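Local structure of Alr4995 protein (Nostoc sp., 6LRF) at residues F380-V390 against Q402-I410. The protein acts as a bifunctional arginine dihydrolase and ornithine cyclodeaminase, the first activity probably in its GME-family domain and the second probably in its C-terminal region. Numbering follows the deposited sequence.
Sequences FYVSTIYPTEV and QRMDGAIAI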
ATOM      1  N   PHE B 380       8.845 -18.879  35.198  1.00 24.04           N
ATOM      2  CA  PHE B 380      10.142 -18.239  34.962  1.00 19.19           C
ATOM      3  C   PHE B 380       9.944 -16.802  34.487  1.00 19.32           C
ATOM      4  O   PHE B 380       9.009 -16.493  33.742  1.00 19.30           O
ATOM      5  CB  PHE B 380      10.983 -19.032  33.945  1.00 18.39           C
ATOM      6  CG  PHE B 380      10.390 -19.082  32.566  1.00 17.31           C
ATOM      7  CD1 PHE B 380       9.338 -19.933  32.287  1.00 17.97           C
ATOM      8  CD2 PHE B 380      10.901 -18.287  31.546  1.00 24.13           C
ATOM      9  CE1 PHE B 380       8.780 -19.983  31.027  1.00 19.01           C
ATOM     10  CE2 PHE B 380      10.360 -18.338  30.262  1.00 20.62           C
ATOM     11  CZ  PHE B 380       9.299 -19.187  30.007  1.00 21.46           C
ATOM     12  N   TYR B 381      10.811 -15.912  34.948  1.00 19.78           N
ATOM     13  CA  TYR B 381      10.759 -14.546  34.497  1.00 22.21           C
ATOM     14  C   TYR B 381      11.280 -14.477  33.056  1.00 22.19           C
ATOM     15  O   TYR B 381      12.231 -15.186  32.684  1.00 17.77           O
ATOM     16  CB  TYR B 381      11.559 -13.645  35.429  1.00 19.28           C
ATOM     17  CG  TYR B 381      11.809 -12.260  34.880  1.00 19.26           C
ATOM     18  CD1 TYR B 381      10.867 -11.244  35.008  1.00 22.63           C
ATOM     19  CD2 TYR B 381      13.018 -11.960  34.266  1.00 26.70           C
ATOM     20  CE1 TYR B 381      11.119  -9.946  34.500  1.00 25.65           C
ATOM     21  CE2 TYR B 381      13.277 -10.691  33.755  1.00 29.72           C
ATOM     22  CZ  TYR B 381      12.331  -9.695  33.863  1.00 28.19           C
ATOM     23  OH  TYR B 381      12.649  -8.447  33.348  1.00 30.95           O
ATOM     24  N   VAL B 382      10.634 -13.642  32.248  1.00 19.63           N
ATOM     25  CA  VAL B 382      11.007 -13.484  30.845  1.00 20.62           C
ATOM     26  C   VAL B 382      11.843 -12.231  30.627  1.00 19.75           C
ATOM     27  O   VAL B 382      11.384 -11.124  30.867  1.00 18.16           O
ATOM     28  CB  VAL B 382       9.766 -13.432  29.940  1.00 20.13           C
ATOM     29  CG1 VAL B 382      10.186 -13.271  28.455  1.00 19.46           C
ATOM     30  CG2 VAL B 382       8.943 -14.697  30.119  1.00 19.80           C
ATOM     31  N   SER B 383      13.069 -12.409  30.147  1.00 20.07           N
ATOM     32  CA  SER B 383      13.991 -11.287  29.993  1.00 19.70           C
ATOM     33  C   SER B 383      13.599 -10.361  28.845  1.00 21.68           C
ATOM     34  O   SER B 383      12.862 -10.737  27.927  1.00 18.71           O
ATOM     35  CB  SER B 383      15.411 -11.792  29.780  1.00 20.37           C
ATOM     36  OG  SER B 383      15.434 -12.596  28.617  1.00 26.24           O
ATOM     37  N   THR B 384      14.109  -9.140  28.925  1.00 19.72           N
ATOM     38  CA  THR B 384      13.848  -8.087  27.946  1.00 22.55           C
ATOM     39  C   THR B 384      15.165  -7.732  27.256  1.00 19.42           C
ATOM     40  O   THR B 384      16.207  -8.328  27.563  1.00 17.39           O
ATOM     41  CB  THR B 384      13.254  -6.840  28.626  1.00 23.15           C
ATOM     42  OG1 THR B 384      14.245  -6.247  29.472  1.00 26.77           O
ATOM     43  CG2 THR B 384      12.056  -7.234  29.492  1.00 25.80           C
ATOM     44  N   ILE B 385      15.153  -6.750  26.366  1.00 20.76           N
ATOM     45  CA  ILE B 385      16.414  -6.338  25.742  1.00 22.54           C
ATOM     46  C   ILE B 385      17.264  -5.484  26.683  1.00 25.56           C
ATOM     47  O   ILE B 385      18.442  -5.231  26.406  1.00 19.45           O
ATOM     48  CB  ILE B 385      16.194  -5.537  24.438  1.00 23.65           C
ATOM     49  CG1 ILE B 385      15.571  -4.168  24.747  1.00 23.52           C
ATOM     50  CG2 ILE B 385      15.349  -6.330  23.441  1.00 19.86           C
ATOM     51  CD1 ILE B 385      15.425  -3.254  23.522  1.00 29.40           C
ATOM     52  N   TYR B 386      16.670  -5.027  27.787  1.00 19.47           N
ATOM     53  CA  TYR B 386      17.300  -3.966  28.582  1.00 23.88           C
ATOM     54  C   TYR B 386      18.241  -4.473  29.653  1.00 18.93           C
ATOM     55  O   TYR B 386      18.024  -5.562  30.191  1.00 22.65           O
ATOM     56  CB  TYR B 386      16.220  -3.094  29.219  1.00 27.96           C
ATOM     57  CG  TYR B 386      15.415  -2.387  28.178  1.00 30.04           C
ATOM     58  CD1 TYR B 386      15.973  -1.345  27.443  1.00 31.13           C
ATOM     59  CD2 TYR B 386      14.111  -2.780  27.896  1.00 30.89           C
ATOM     60  CE1 TYR B 386      15.253  -0.701  26.465  1.00 30.49           C
ATOM     61  CE2 TYR B 386      13.378  -2.138  26.919  1.00 36.03           C
ATOM     62  CZ  TYR B 386      13.954  -1.097  26.207  1.00 38.22           C
ATOM     63  OH  TYR B 386      13.228  -0.452  25.225  1.00 47.55           O
ATOM     64  N   PRO B 387      19.286  -3.680  29.982  1.00 26.04           N
ATOM     65  CA  PRO B 387      20.242  -4.044  31.037  1.00 27.77           C
ATOM     66  C   PRO B 387      19.512  -4.251  32.353  1.00 27.66           C
ATOM     67  O   PRO B 387      18.699  -3.411  32.739  1.00 24.52           O
ATOM     68  CB  PRO B 387      21.186  -2.833  31.122  1.00 30.66           C
ATOM     69  CG  PRO B 387      20.967  -2.070  29.882  1.00 29.55           C
ATOM     70  CD  PRO B 387      19.548  -2.325  29.463  1.00 28.38           C
ATOM     71  N   THR B 388      19.816  -5.364  33.015  1.00 27.92           N
ATOM     72  CA  THR B 388      18.988  -5.898  34.083  1.00 23.95           C
ATOM     73  C   THR B 388      19.871  -6.318  35.247  1.00 22.79           C
ATOM     74  O   THR B 388      20.957  -6.859  35.033  1.00 24.40           O
ATOM     75  CB  THR B 388      18.151  -7.106  33.576  1.00 20.63           C
ATOM     76  OG1 THR B 388      17.272  -6.684  32.521  1.00 26.72           O
ATOM     77  CG2 THR B 388      17.318  -7.751  34.703  1.00 22.74           C
ATOM     78  N   GLU B 389      19.421  -6.042  36.472  1.00 25.05           N
ATOM     79  CA  GLU B 389      20.090  -6.533  37.681  1.00 23.43           C
ATOM     80  C   GLU B 389      19.121  -7.407  38.477  1.00 25.95           C
ATOM     81  O   GLU B 389      17.911  -7.167  38.455  1.00 25.27           O
ATOM     82  CB  GLU B 389      20.594  -5.367  38.542  1.00 28.76           C
ATOM     83  CG  GLU B 389      21.862  -4.682  38.033  1.00 30.60           C
ATOM     84  CD  GLU B 389      22.206  -3.383  38.787  1.00 35.75           C
ATOM     85  OE1 GLU B 389      21.427  -2.953  39.667  1.00 37.82           O
ATOM     86  OE2 GLU B 389      23.264  -2.784  38.495  1.00 40.34           O
ATOM     87  N   VAL B 390      19.646  -8.429  39.157  1.00 23.13           N
ATOM     88  CA  VAL B 390      18.833  -9.302  40.009  1.00 22.73           C
ATOM     89  C   VAL B 390      19.436  -9.427  41.425  1.00 24.48           C
ATOM     90  O   VAL B 390      20.654  -9.369  41.593  1.00 27.19           O
ATOM     91  CB  VAL B 390      18.677 -10.696  39.374  1.00 22.94           C
ATOM     92  CG1 VAL B 390      18.013 -10.575  38.000  1.00 19.49           C
ATOM     93  CG2 VAL B 390      20.027 -11.355  39.203  1.00 22.62           C
ATOM     94  N   GLN B 402      22.580 -10.423  27.844  1.00 24.10           N
ATOM     95  CA  GLN B 402      21.184 -10.002  27.831  1.00 20.70           C
ATOM     96  C   GLN B 402      20.558 -10.143  26.451  1.00 25.25           C
ATOM     97  O   GLN B 402      21.121  -9.711  25.461  1.00 21.14           O
ATOM     98  CB  GLN B 402      21.070  -8.553  28.298  1.00 22.31           C
ATOM     99  CG  GLN B 402      19.633  -8.081  28.531  1.00 27.71           C
ATOM    100  CD  GLN B 402      19.021  -8.659  29.795  1.00 26.29           C
ATOM    101  OE1 GLN B 402      19.697  -8.794  30.814  1.00 23.90           O
ATOM    102  NE2 GLN B 402      17.730  -8.984  29.738  1.00 24.46           N
ATOM    103  N   ARG B 403      19.397 -10.775  26.387  1.00 23.47           N
ATOM    104  CA  ARG B 403      18.546 -10.672  25.202  1.00 27.90           C
ATOM    105  C   ARG B 403      17.104 -10.908  25.596  1.00 27.00           C
ATOM    106  O   ARG B 403      16.824 -11.428  26.677  1.00 27.66           O
ATOM    107  CB  ARG B 403      18.947 -11.662  24.109  1.00 28.64           C
ATOM    108  CG  ARG B 403      18.960 -13.093  24.527  1.00 26.50           C
ATOM    109  CD  ARG B 403      18.798 -13.990  23.280  1.00 27.16           C
ATOM    110  NE  ARG B 403      17.405 -13.994  22.875  1.00 28.04           N
ATOM    111  CZ  ARG B 403      16.923 -14.593  21.794  1.00 29.77           C
ATOM    112  NH1 ARG B 403      17.725 -15.255  20.975  1.00 23.93           N
ATOM    113  NH2 ARG B 403      15.622 -14.530  21.547  1.00 27.57           N
HETATM  114  N   MSE B 404      16.186 -10.531  24.725  1.00 23.79           N
HETATM  115  CA  MSE B 404      14.787 -10.727  25.049  1.00 29.18           C
HETATM  116  C   MSE B 404      14.415 -12.196  24.950  1.00 28.05           C
HETATM  117  O   MSE B 404      15.088 -12.982  24.266  1.00 23.58           O
HETATM  118  CB  MSE B 404      13.888  -9.898  24.129  1.00 25.07           C
HETATM  119  CG  MSE B 404      13.897 -10.387  22.701  1.00 32.04           C
HETATM  120 SE   MSE B 404      12.438  -9.542  21.668  1.00 65.99          SE
HETATM  121  CE  MSE B 404      12.208  -7.889  22.713  1.00 48.03           C
ATOM    122  N   ASP B 405      13.343 -12.543  25.662  1.00 24.42           N
ATOM    123  CA  ASP B 405      12.693 -13.843  25.572  1.00 22.58           C
ATOM    124  C   ASP B 405      13.578 -14.971  26.068  1.00 25.72           C
ATOM    125  O   ASP B 405      13.477 -16.105  25.596  1.00 24.33           O
ATOM    126  CB  ASP B 405      12.242 -14.120  24.138  1.00 24.20           C
ATOM    127  CG  ASP B 405      11.106 -13.201  23.700  1.00 31.91           C
ATOM    128  OD1 ASP B 405      10.415 -12.631  24.579  1.00 30.47           O
ATOM    129  OD2 ASP B 405      10.910 -13.037  22.482  1.00 34.96           O
ATOM    130  N   GLY B 406      14.435 -14.665  27.033  1.00 22.49           N
ATOM    131  CA  GLY B 406      15.217 -15.708  27.677  1.00 25.87           C
ATOM    132  C   GLY B 406      14.772 -15.925  29.109  1.00 25.71           C
ATOM    133  O   GLY B 406      13.854 -15.241  29.588  1.00 21.55           O
ATOM    134  N   ALA B 407      15.412 -16.883  29.778  1.00 19.39           N
ATOM    135  CA  ALA B 407      15.312 -17.008  31.218  1.00 22.72           C
ATOM    136  C   ALA B 407      16.612 -16.507  31.838  1.00 23.70           C
ATOM    137  O   ALA B 407      17.628 -16.377  31.162  1.00 20.79           O
ATOM    138  CB  ALA B 407      15.035 -18.457  31.621  1.00 20.08           C
ATOM    139  N   ILE B 408      16.592 -16.218  33.129  1.00 19.71           N
ATOM    140  CA  ILE B 408      17.819 -15.778  33.782  1.00 18.90           C
ATOM    141  C   ILE B 408      18.301 -16.867  34.730  1.00 22.17           C
ATOM    142  O   ILE B 408      17.621 -17.204  35.697  1.00 17.46           O
ATOM    143  CB  ILE B 408      17.605 -14.462  34.528  1.00 21.86           C
ATOM    144  CG1 ILE B 408      17.130 -13.387  33.539  1.00 20.92           C
ATOM    145  CG2 ILE B 408      18.885 -14.006  35.220  1.00 16.61           C
ATOM    146  CD1 ILE B 408      16.932 -12.030  34.179  1.00 23.04           C
ATOM    147  N   ALA B 409      19.467 -17.433  34.427  1.00 20.00           N
ATOM    148  CA  ALA B 409      20.038 -18.507  35.228  1.00 21.35           C
ATOM    149  C   ALA B 409      21.086 -17.928  36.177  1.00 24.13           C
ATOM    150  O   ALA B 409      21.840 -17.031  35.820  1.00 25.19           O
ATOM    151  CB  ALA B 409      20.652 -19.585  34.328  1.00 19.83           C
ATOM    152  N   ILE B 410      21.108 -18.440  37.398  1.00 24.18           N
ATOM    153  CA  ILE B 410      21.988 -17.943  38.441  1.00 22.20           C
ATOM    154  C   ILE B 410      22.867 -19.093  38.854  1.00 24.99           C
ATOM    155  O   ILE B 410      22.369 -20.188  39.133  1.00 23.13           O
ATOM    156  CB  ILE B 410      21.219 -17.435  39.697  1.00 24.69           C
ATOM    157  CG1 ILE B 410      20.140 -16.430  39.310  1.00 24.89           C
ATOM    158  CG2 ILE B 410      22.190 -16.822  40.722  1.00 21.82           C
ATOM    159  CD1 ILE B 410      20.704 -15.181  38.642  1.00 23.14           C
TER
HETATM  160  O   HOH W   1      14.079 -16.425  34.374  1.00 18.19           O
HETATM  161  O   HOH W   2      15.192  -8.374  31.691  1.00 24.99           O
HETATM  162  O   HOH W   3      10.723 -10.212  26.346  1.00 31.36           O
HETATM  163  O   HOH W   4      21.711  -7.139  31.631  1.00 21.16           O
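Two loops that lead into strands of one mixed beta sheet meet here, with Ser383 laced to the turn at Arg403 to Gly406. Ser383 N gives a nearly straight bond to Gly406 O (3.0 Å). Asp405 N returns one to Ser383 O, from above the carbonyl plane. The Ser383 hydroxyl makes two further bonds. It donates to Arg403 O (2.7 Å) and accepts from Gly406 N (2.8 Å). With chi1 at 59°, OG sits between its own backbone N and carbonyl carbon, where it reaches both partners. Water 3 joins Ser383 O to Asp405 OD1, which is also bonded to His554.

Strands 388-392 and 407-413, which follow the loops, belong to one seven-stranded sheet but are not neighbours in it: 395-400 and 416-422 lie between them. Thr388, at the start of its strand, stands nearly perpendicular to Gln402. The Gln402 chain bends at chi2 (74°), which brings its amide to the loop at Thr384 and Tyr386. There NE2 donates to Thr384 O (2.7 Å), which lies in the amide plane. Water 4 accepts from Thr388 N and probably donates to OE1. With an alanine at Gln402, Thr384 O would probably lose this donor and a gap would open beside Thr388.

Apolar side chains flank the polar centre. Ile408 CD1 touches the Tyr381 ring obliquely, 3.9 Å from CE2. Val390 CG2 and Ile410 CD1 are in contact, the two side chains running antiparallel. At the other end, Ile385 CG2 meets CE of selenomethionine Met404 (3.6 Å), close to the second subunit, whose Ala648 packs on Ile385.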